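PDB 1GYH: arabinan endo-1,5-alpha-l-arabinosidase A from Cellvibrio cellulosa, which cleaves the alpha-1,5-linked arabinofuranosyl bonds of linear arabinan, releasing almost exclusively arabinotriose during breakdown of the plant cell wall. Local coordinates for residues A173-S178 / A189-P194; A207-C212 / T219-V224; L274-Y279 / K290-H295. All blocks are in the same frame, centred on the assembly; numbering follows the deposited sequence.

Interaction 1 (A173-S178 / A189-P194)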
loop_
_atom_site.group_PDB
_atom_site.type_symbol
_atom_site.label_atom_id
_atom_site.label_comp_id
_atom_site.label_asym_id
_atom_site.label_seq_id
_atom_site.Cartn_x
_atom_site.Cartn_y
_atom_site.Cartn_z
ATOM N N ALA A 173 -3.977 5.398 -13.112
ATOM C CA ALA A 173 -2.742 5.009 -13.769
ATOM C C ALA A 173 -2.948 3.678 -14.487
ATOM O O ALA A 173 -3.652 2.829 -13.975
ATOM C CB ALA A 173 -1.599 4.879 -12.797
ATOM N N LYS A 174 -2.267 3.514 -15.614
ATOM C CA LYS A 174 -2.438 2.336 -16.490
ATOM C C LYS A 174 -1.185 2.111 -17.310
ATOM O O LYS A 174 -0.460 3.074 -17.647
ATOM C CB LYS A 174 -3.614 2.551 -17.479
ATOM C CG LYS A 174 -5.019 2.744 -16.914
ATOM C CD LYS A 174 -5.996 2.892 -18.102
ATOM C CE LYS A 174 -7.110 3.872 -17.963
ATOM N NZ LYS A 174 -7.834 4.091 -19.300
ATOM N N LEU A 175 -0.916 0.842 -17.652
ATOM C CA LEU A 175 0.038 0.497 -18.691
ATOM C C LEU A 175 -0.676 -0.353 -19.781
ATOM O O LEU A 175 -1.816 -0.777 -19.587
ATOM C CB LEU A 175 1.216 -0.248 -18.124
ATOM C CG LEU A 175 2.095 0.525 -17.128
ATOM C CD1 LEU A 175 3.073 -0.399 -16.386
ATOM C CD2 LEU A 175 2.860 1.591 -17.901
ATOM N N GLU A 176 -0.008 -0.543 -20.922
ATOM C CA GLU A 176 -0.671 -1.042 -22.141
ATOM C C GLU A 176 -1.226 -2.461 -21.902
ATOM O O GLU A 176 -0.598 -3.254 -21.218
ATOM C CB GLU A 176 0.289 -1.049 -23.329
ATOM C CG GLU A 176 -0.324 -1.458 -24.680
ATOM C CD GLU A 176 -1.460 -0.557 -25.117
ATOM O OE1 GLU A 176 -1.169 0.517 -25.700
ATOM O OE2 GLU A 176 -2.643 -0.913 -24.877
ATOM N N ARG A 177 -2.409 -2.705 -22.457
ATOM C CA ARG A 177 -3.084 -4.023 -22.529
ATOM C C ARG A 177 -4.202 -3.974 -23.555
ATOM O O ARG A 177 -5.036 -3.042 -23.570
ATOM C CB ARG A 177 -3.680 -4.401 -21.164
ATOM C CG ARG A 177 -4.371 -5.808 -21.147
ATOM C CD ARG A 177 -5.468 -5.965 -20.091
ATOM N NE ARG A 177 -6.070 -7.311 -20.045
ATOM C CZ ARG A 177 -5.707 -8.299 -19.211
ATOM N NH1 ARG A 177 -4.712 -8.158 -18.348
ATOM N NH2 ARG A 177 -6.335 -9.464 -19.268
ATOM N N SER A 178 -4.239 -4.963 -24.428
ATOM C CA SER A 178 -5.337 -5.150 -25.371
ATOM C C SER A 178 -6.433 -5.952 -24.696
ATOM O O SER A 178 -6.130 -6.904 -23.943
ATOM C CB SER A 178 -4.849 -5.924 -26.606
ATOM O OG SER A 178 -5.947 -6.424 -27.352
ATOM N N ALA A 189 1.283 -5.389 -17.985
ATOM C CA ALA A 189 1.175 -4.099 -17.301
ATOM C C ALA A 189 1.675 -4.233 -15.825
ATOM O O ALA A 189 0.888 -4.461 -14.909
ATOM C CB ALA A 189 -0.253 -3.636 -17.371
ATOM N N GLN A 190 2.993 -4.134 -15.623
ATOM C CA GLN A 190 3.600 -4.358 -14.315
ATOM C C GLN A 190 3.534 -3.050 -13.524
ATOM O O GLN A 190 4.522 -2.306 -13.439
ATOM C CB GLN A 190 5.043 -4.876 -14.455
ATOM C CG GLN A 190 5.167 -6.168 -15.339
ATOM C CD GLN A 190 6.555 -6.623 -15.686
ATOM O OE1 GLN A 190 6.717 -7.726 -16.302
ATOM N NE2 GLN A 190 7.565 -5.858 -15.304
ATOM N N ILE A 191 2.337 -2.779 -13.004
ATOM C CA ILE A 191 2.029 -1.612 -12.198
ATOM C C ILE A 191 1.099 -2.002 -11.087
ATOM O O ILE A 191 0.099 -2.697 -11.326
ATOM C CB ILE A 191 1.375 -0.443 -13.052
ATOM C CG1 ILE A 191 1.088 0.765 -12.146
ATOM C CG2 ILE A 191 0.072 -0.868 -13.820
ATOM C CD1 ILE A 191 0.559 1.980 -12.861
ATOM N N GLU A 192 1.401 -1.584 -9.861
ATOM C CA GLU A 192 0.528 -1.884 -8.712
ATOM C C GLU A 192 0.762 -0.945 -7.518
ATOM O O GLU A 192 1.702 -0.152 -7.502
ATOM C CB GLU A 192 0.712 -3.364 -8.241
ATOM C CG GLU A 192 2.065 -3.696 -7.628
ATOM C CD GLU A 192 2.273 -5.180 -7.341
ATOM O OE1 GLU A 192 1.370 -6.011 -7.701
ATOM O OE2 GLU A 192 3.355 -5.516 -6.761
ATOM N N ALA A 193 -0.067 -1.110 -6.501
ATOM C CA ALA A 193 0.156 -0.568 -5.162
ATOM C C ALA A 193 0.143 0.983 -5.147
ATOM O O ALA A 193 1.111 1.596 -4.724
ATOM C CB ALA A 193 1.462 -1.095 -4.570
ATOM N N PRO A 194 -0.966 1.591 -5.512
ATOM C CA PRO A 194 -1.016 3.061 -5.489
ATOM C C PRO A 194 -0.924 3.592 -4.059
ATOM O O PRO A 194 -1.400 2.968 -3.098
ATOM C CB PRO A 194 -2.386 3.387 -6.020
ATOM C CG PRO A 194 -3.242 2.180 -5.623
ATOM C CD PRO A 194 -2.272 0.995 -5.849
#

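Interaction 2 (A207-C212 / T219-V224)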
loop_
_atom_site.group_PDB
_atom_site.type_symbol
_atom_site.label_atom_id
_atom_site.label_comp_id
_atom_site.label_asym_id
_atom_site.label_seq_id
_atom_site.Cartn_x
_atom_site.Cartn_y
_atom_site.Cartn_z
ATOM N N ALA A 207 3.478 4.801 -7.231
ATOM C CA ALA A 207 3.151 3.472 -7.741
ATOM C C ALA A 207 4.411 2.654 -7.912
ATOM O O ALA A 207 5.513 3.185 -8.101
ATOM C CB ALA A 207 2.406 3.585 -9.092
ATOM N N SER A 208 4.233 1.328 -7.818
ATOM C CA SER A 208 5.319 0.381 -7.982
ATOM C C SER A 208 5.279 -0.177 -9.408
ATOM O O SER A 208 4.237 -0.610 -9.870
ATOM C CB SER A 208 5.205 -0.717 -6.914
ATOM O OG SER A 208 5.443 -0.230 -5.590
ATOM N N TRP A 209 6.415 -0.143 -10.101
ATOM C CA TRP A 209 6.555 -0.693 -11.446
ATOM C C TRP A 209 7.467 -1.917 -11.389
ATOM O O TRP A 209 8.382 -2.020 -10.538
ATOM C CB TRP A 209 7.170 0.340 -12.415
ATOM C CG TRP A 209 6.205 1.321 -13.083
ATOM C CD1 TRP A 209 4.869 1.514 -12.815
ATOM C CD2 TRP A 209 6.537 2.282 -14.095
ATOM N NE1 TRP A 209 4.361 2.506 -13.625
ATOM C CE2 TRP A 209 5.359 2.980 -14.426
ATOM C CE3 TRP A 209 7.714 2.605 -14.778
ATOM C CZ2 TRP A 209 5.326 3.980 -15.401
ATOM C CZ3 TRP A 209 7.685 3.621 -15.749
ATOM C CH2 TRP A 209 6.505 4.284 -16.051
ATOM N N GLY A 210 7.221 -2.860 -12.289
ATOM C CA GLY A 210 8.104 -4.002 -12.466
ATOM C C GLY A 210 7.713 -5.193 -11.595
ATOM O O GLY A 210 6.573 -5.245 -11.086
ATOM N N LEU A 211 8.664 -6.115 -11.384
ATOM C CA LEU A 211 8.385 -7.375 -10.687
ATOM C C LEU A 211 9.046 -7.497 -9.314
ATOM O O LEU A 211 10.272 -7.457 -9.185
ATOM C CB LEU A 211 8.819 -8.567 -11.545
ATOM C CG LEU A 211 8.180 -8.699 -12.927
ATOM C CD1 LEU A 211 8.675 -9.975 -13.637
ATOM C CD2 LEU A 211 6.677 -8.700 -12.841
ATOM N N CYS A 212 8.202 -7.674 -8.304
ATOM C CA CYS A 212 8.618 -8.023 -6.949
ATOM C C CYS A 212 8.882 -9.530 -6.775
ATOM O O CYS A 212 8.629 -10.369 -7.687
ATOM C CB CYS A 212 7.527 -7.636 -5.959
ATOM S SG CYS A 212 6.162 -8.851 -5.787
ATOM N N THR A 219 12.879 -6.401 -10.456
ATOM C CA THR A 219 13.003 -5.096 -11.113
ATOM C C THR A 219 12.114 -4.044 -10.428
ATOM O O THR A 219 11.990 -2.928 -10.923
ATOM C CB THR A 219 12.561 -5.180 -12.590
ATOM O OG1 THR A 219 11.214 -5.681 -12.672
ATOM C CG2 THR A 219 13.454 -6.104 -13.435
ATOM N N TYR A 220 11.485 -4.426 -9.321
ATOM C CA TYR A 220 10.541 -3.584 -8.573
ATOM C C TYR A 220 11.199 -2.222 -8.217
ATOM O O TYR A 220 12.322 -2.171 -7.743
ATOM C CB TYR A 220 10.131 -4.268 -7.277
ATOM C CG TYR A 220 8.717 -4.129 -6.753
ATOM C CD1 TYR A 220 7.610 -4.251 -7.575
ATOM C CD2 TYR A 220 8.489 -4.010 -5.388
ATOM C CE1 TYR A 220 6.317 -4.174 -7.078
ATOM C CE2 TYR A 220 7.181 -3.943 -4.863
ATOM C CZ TYR A 220 6.099 -4.050 -5.723
ATOM O OH TYR A 220 4.792 -4.020 -5.249
ATOM N N HIS A 221 10.472 -1.156 -8.491
ATOM C CA HIS A 221 10.918 0.228 -8.167
ATOM C C HIS A 221 9.732 1.180 -8.082
ATOM O O HIS A 221 8.593 0.800 -8.378
ATOM C CB HIS A 221 11.945 0.726 -9.195
ATOM C CG HIS A 221 11.413 0.884 -10.590
ATOM N ND1 HIS A 221 11.152 -0.186 -11.421
ATOM C CD2 HIS A 221 11.123 1.999 -11.311
ATOM C CE1 HIS A 221 10.723 0.263 -12.594
ATOM N NE2 HIS A 221 10.726 1.589 -12.560
ATOM N N LEU A 222 9.997 2.424 -7.657
ATOM C CA LEU A 222 8.937 3.413 -7.436
ATOM C C LEU A 222 9.004 4.564 -8.431
ATOM O O LEU A 222 10.080 5.105 -8.700
ATOM C CB LEU A 222 9.037 3.983 -6.032
ATOM C CG LEU A 222 8.844 3.018 -4.862
ATOM C CD1 LEU A 222 9.025 3.737 -3.527
ATOM C CD2 LEU A 222 7.422 2.429 -4.921
ATOM N N VAL A 223 7.831 4.910 -8.938
ATOM C CA VAL A 223 7.591 6.055 -9.793
ATOM C C VAL A 223 6.505 6.940 -9.177
ATOM O O VAL A 223 5.772 6.536 -8.236
ATOM C CB VAL A 223 7.144 5.662 -11.244
ATOM C CG1 VAL A 223 8.246 4.868 -11.932
ATOM C CG2 VAL A 223 5.840 4.924 -11.267
ATOM N N VAL A 224 6.425 8.172 -9.700
ATOM C CA VAL A 224 5.517 9.190 -9.147
ATOM C C VAL A 224 4.937 10.096 -10.254
ATOM O O VAL A 224 5.575 10.335 -11.284
ATOM C CB VAL A 224 6.282 10.076 -8.039
ATOM C CG1 VAL A 224 7.292 11.002 -8.674
ATOM C CG2 VAL A 224 5.300 10.888 -7.219
#

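Interaction 3 (L274-Y279 / K290-H295)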
loop_
_atom_site.group_PDB
_atom_site.type_symbol
_atom_site.label_atom_id
_atom_site.label_comp_id
_atom_site.label_asym_id
_atom_site.label_seq_id
_atom_site.Cartn_x
_atom_site.Cartn_y
_atom_site.Cartn_z
ATOM N N LEU A 274 9.048 8.521 3.530
ATOM C CA LEU A 274 8.723 7.439 2.594
ATOM C C LEU A 274 8.978 6.081 3.332
ATOM O O LEU A 274 10.034 5.900 3.932
ATOM C CB LEU A 274 9.650 7.540 1.389
ATOM C CG LEU A 274 9.352 6.527 0.253
ATOM C CD1 LEU A 274 8.104 6.837 -0.454
ATOM C CD2 LEU A 274 10.490 6.485 -0.740
ATOM N N VAL A 275 8.013 5.160 3.272
ATOM C CA VAL A 275 8.036 3.866 4.025
ATOM C C VAL A 275 7.891 2.749 2.961
ATOM O O VAL A 275 6.979 2.788 2.154
ATOM C CB VAL A 275 6.903 3.798 5.063
ATOM C CG1 VAL A 275 6.930 2.500 5.921
ATOM C CG2 VAL A 275 7.013 4.962 6.042
ATOM N N LEU A 276 8.812 1.806 2.935
ATOM C CA LEU A 276 8.823 0.769 1.884
ATOM C C LEU A 276 9.533 -0.519 2.328
ATOM O O LEU A 276 10.150 -0.567 3.403
ATOM C CB LEU A 276 9.492 1.313 0.611
ATOM C CG LEU A 276 10.945 1.811 0.636
ATOM C CD1 LEU A 276 11.920 0.648 0.731
ATOM C CD2 LEU A 276 11.262 2.560 -0.622
ATOM N N HIS A 277 9.433 -1.573 1.503
ATOM C CA HIS A 277 10.285 -2.742 1.709
ATOM C C HIS A 277 11.322 -2.846 0.613
ATOM O O HIS A 277 11.107 -2.370 -0.505
ATOM C CB HIS A 277 9.486 -4.050 1.867
ATOM C CG HIS A 277 8.857 -4.560 0.604
ATOM N ND1 HIS A 277 7.493 -4.524 0.392
ATOM C CD2 HIS A 277 9.394 -5.145 -0.495
ATOM C CE1 HIS A 277 7.215 -5.067 -0.781
ATOM N NE2 HIS A 277 8.350 -5.434 -1.352
ATOM N N ALA A 278 12.439 -3.466 0.952
ATOM C CA ALA A 278 13.547 -3.632 0.048
ATOM C C ALA A 278 14.231 -4.975 0.280
ATOM O O ALA A 278 14.498 -5.345 1.420
ATOM C CB ALA A 278 14.553 -2.449 0.207
ATOM N N TYR A 279 14.573 -5.671 -0.821
ATOM C CA TYR A 279 15.123 -7.035 -0.713
ATOM C C TYR A 279 16.653 -7.050 -0.554
ATOM O O TYR A 279 17.388 -6.643 -1.464
ATOM C CB TYR A 279 14.683 -7.871 -1.960
ATOM C CG TYR A 279 13.167 -7.911 -2.215
ATOM C CD1 TYR A 279 12.299 -8.730 -1.446
ATOM C CD2 TYR A 279 12.583 -7.157 -3.220
ATOM C CE1 TYR A 279 10.903 -8.746 -1.682
ATOM C CE2 TYR A 279 11.185 -7.182 -3.451
ATOM C CZ TYR A 279 10.338 -7.995 -2.697
ATOM O OH TYR A 279 8.925 -8.023 -2.936
ATOM N N LYS A 290 12.238 -0.193 5.410
ATOM C CA LYS A 290 13.081 0.997 5.226
ATOM C C LYS A 290 12.195 2.264 5.340
ATOM O O LYS A 290 11.112 2.323 4.766
ATOM C CB LYS A 290 13.872 0.965 3.917
ATOM C CG LYS A 290 14.914 -0.070 3.796
ATOM C CD LYS A 290 16.076 0.008 4.806
ATOM C CE LYS A 290 16.875 -1.282 4.849
ATOM N NZ LYS A 290 18.086 -1.258 5.736
ATOM N N ILE A 291 12.637 3.220 6.160
ATOM C CA ILE A 291 12.021 4.553 6.279
ATOM C C ILE A 291 13.091 5.577 5.845
ATOM O O ILE A 291 14.223 5.556 6.353
ATOM C CB ILE A 291 11.591 4.838 7.733
ATOM C CG1 ILE A 291 10.638 3.753 8.229
ATOM C CG2 ILE A 291 10.963 6.254 7.834
ATOM C CD1 ILE A 291 10.147 3.916 9.611
ATOM N N LEU A 292 12.754 6.396 4.853
ATOM C CA LEU A 292 13.657 7.381 4.260
ATOM C C LEU A 292 13.072 8.776 4.417
ATOM O O LEU A 292 11.839 8.944 4.406
ATOM C CB LEU A 292 13.866 7.145 2.762
ATOM C CG LEU A 292 14.563 5.822 2.338
ATOM C CD1 LEU A 292 13.556 4.795 2.300
ATOM C CD2 LEU A 292 15.187 5.945 0.927
ATOM N N ASN A 293 13.949 9.770 4.569
ATOM C CA ASN A 293 13.495 11.178 4.599
ATOM C C ASN A 293 13.104 11.617 3.199
ATOM O O ASN A 293 13.834 11.421 2.237
ATOM C CB ASN A 293 14.581 12.094 5.215
ATOM C CG ASN A 293 14.923 11.706 6.649
ATOM O OD1 ASN A 293 14.091 11.856 7.560
ATOM N ND2 ASN A 293 16.149 11.158 6.859
ATOM N N LEU A 294 11.911 12.181 3.083
ATOM C CA LEU A 294 11.346 12.589 1.822
ATOM C C LEU A 294 11.559 14.106 1.661
ATOM O O LEU A 294 10.983 14.909 2.432
ATOM C CB LEU A 294 9.853 12.230 1.791
ATOM C CG LEU A 294 9.049 12.300 0.483
ATOM C CD1 LEU A 294 9.700 11.552 -0.657
ATOM C CD2 LEU A 294 7.625 11.726 0.775
ATOM N N HIS A 295 12.346 14.473 0.654
ATOM C CA HIS A 295 12.629 15.897 0.297
ATOM C C HIS A 295 11.864 16.328 -0.971
ATOM O O HIS A 295 11.237 15.500 -1.629
ATOM C CB HIS A 295 14.143 16.128 0.089
ATOM C CG HIS A 295 14.967 15.655 1.238
ATOM N ND1 HIS A 295 15.540 14.398 1.272
ATOM C CD2 HIS A 295 15.226 16.221 2.438
ATOM C CE1 HIS A 295 16.149 14.233 2.432
ATOM N NE2 HIS A 295 15.965 15.319 3.162
#

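Interaction 1 (A173-S178 / A189-P194)
Leu175 and Ile191 carry this contact by apolar packing. The tip of one branch, Leu175 CD1, rests on the branch point Ile191 CB at 3.7 Å, while CG2 of the isoleucine lies beside the leucine fork; the two side chains cross obliquely. Ile191 CG1 stands anti to the backbone N (chi1 -179°), and with the chain extended beyond it, CD1 is carried on to the methyl of Ala173, 3.6 Å from its CB. One isoleucine therefore meets both the end of strand 169-173 and the loop that follows. Nearer the backbone, Leu175 CB sits 3.8 Å from Ala189 CB, and the small methyl lets the two backbones approach, with 4.9 Å between the CA atoms of Leu175 and Ala189.

Polar bonding between 173-178 and 189-194 is absent. Gln190 centres an inverse gamma turn, closed by a weak bond from Ile191 N to Ala189 O, that leads into strand 191-199. Glu192, probably the proton donor, follows directly; its carboxylate is hydrogen-bonded to Ser146 OG and Tyr220 OH.

The chemistry implies that between these two segments the neighbouring propeller blades meet through close apolar fit, with no directional bond of their own, beside the strand that bears the probable acid.

Interaction 2 (A207-C212 / T219-V224)
Strands 202-209 and 221-227 run antiparallel, Ala207 and Trp209 forming hydrogen-bonded pairs with Val223 and His221, and Ser208 a non-hydrogen-bonded pair with Leu222. Beyond the paired strands the side chain of Thr219 takes over: its OG1 accepts from Leu211 N at 2.9 Å, nearly straight at 169°, while Thr219 N donates to Leu211 O. Gly210, whose backbone angles suit a residue without CB, passes close to that hydroxyl.

On the side of the sheet that carries Trp209, the branched Val223 lies across the indole, CG2 3.7 Å from the centroid of the five-membered ring and CG1 3.7 Å from Trp209 CE3. His221 turns one ring face to Trp209 CB; its ND1 donates to Thr219 O at 2.9 Å in the ring plane, which fixes the imidazole's rotation.

On the side of Ser208, Cys212 CB stands over the centre of the Tyr220 ring, 3.6 Å from the centroid. Ser208 CB touches CE1 of the same ring, and Ser208 OG is hydrogen-bonded to His262 N. The phenol reaches Glu192 OE2, consistent with Tyr220 positioning Glu192, the probable proton donor. This is a beta hairpin within one blade of the five-bladed beta-propeller, its Tyr220 end facing the family 43 active site.

Interaction 3 (L274-Y279 / K290-H295)
Strand segments 274-279 and 290-293 run antiparallel, with 149° between their directions, as neighbours in a hairpin of one blade of the five-bladed beta-propeller. Leu274 with Leu292 and Leu276 with Lys290 are hydrogen-bonded pairs, each closed by two bonds; Val275 with Ile291 between them is a non-hydrogen-bonded pair. All four bonds are of normal length, for example Leu292 N to Leu274 O at 2.9 Å, and CA-H...O contacts from Ile291 to Leu274 O and from Val275 to Lys290 O lie between them.

Side chains alternate between the two sides. Val275 and Ile291 share one, where Val275 CG2 comes within 4.4 Å of Ile291 CG1; beta-branched residues suit the extended backbone, and both also touch Met12 of strand 11-15. Leu274, Leu276, Lys290 and Leu292 occupy the other side. Leu276 CG lies between its own backbone N and carbonyl carbon (chi1 60°), a rotamer from which CD1 reaches across to Lys290 CB at 3.7 Å. Leu276 CG also meets Leu292 CD1 at 4.3 Å, while Leu292 CD1 lies 4.0 Å from Leu274 O.

Lys290 suits this buried place because its parts have different work. Its CB and CG pack against Leu276 and Ala278, whereas the chain bends at chi2 (-62°) and leads NZ, probably as an ammonium group, away from the other strand. There NZ is satisfied by the carbonyl oxygens of Leu309 and Tyr312 and by Gln4 OE1. On the strand's other side, His277 ND1 bonds to the backbone N of Asp9, the probable proton acceptor, and His277 NE2 makes a weak hydrogen bond to Tyr279 OH at 3.1 Å.

Overall arrangement
Interactions 2 and 3 each join neighbouring strands of a hairpin within one propeller blade, whereas interaction 1 joins the end of one blade's last strand and the loop after it to the start of the next blade's first strand. The chemistry follows: regular backbone bonds in the hairpins, apolar packing alone between the two segments of interaction 1. All the touching residues of interaction 3 are buried and largely aliphatic; interactions 1 and 2 are partly buried, and interaction 2 adds aromatic rings. Strands 191-199 and 202-209 are neighbours in one sheet, so Glu192 O bonds to Ser208 N between interactions 1 and 2. Interactions 2 and 3 meet by packing between blades, Leu222 against Leu276 and Cys212 against Tyr279.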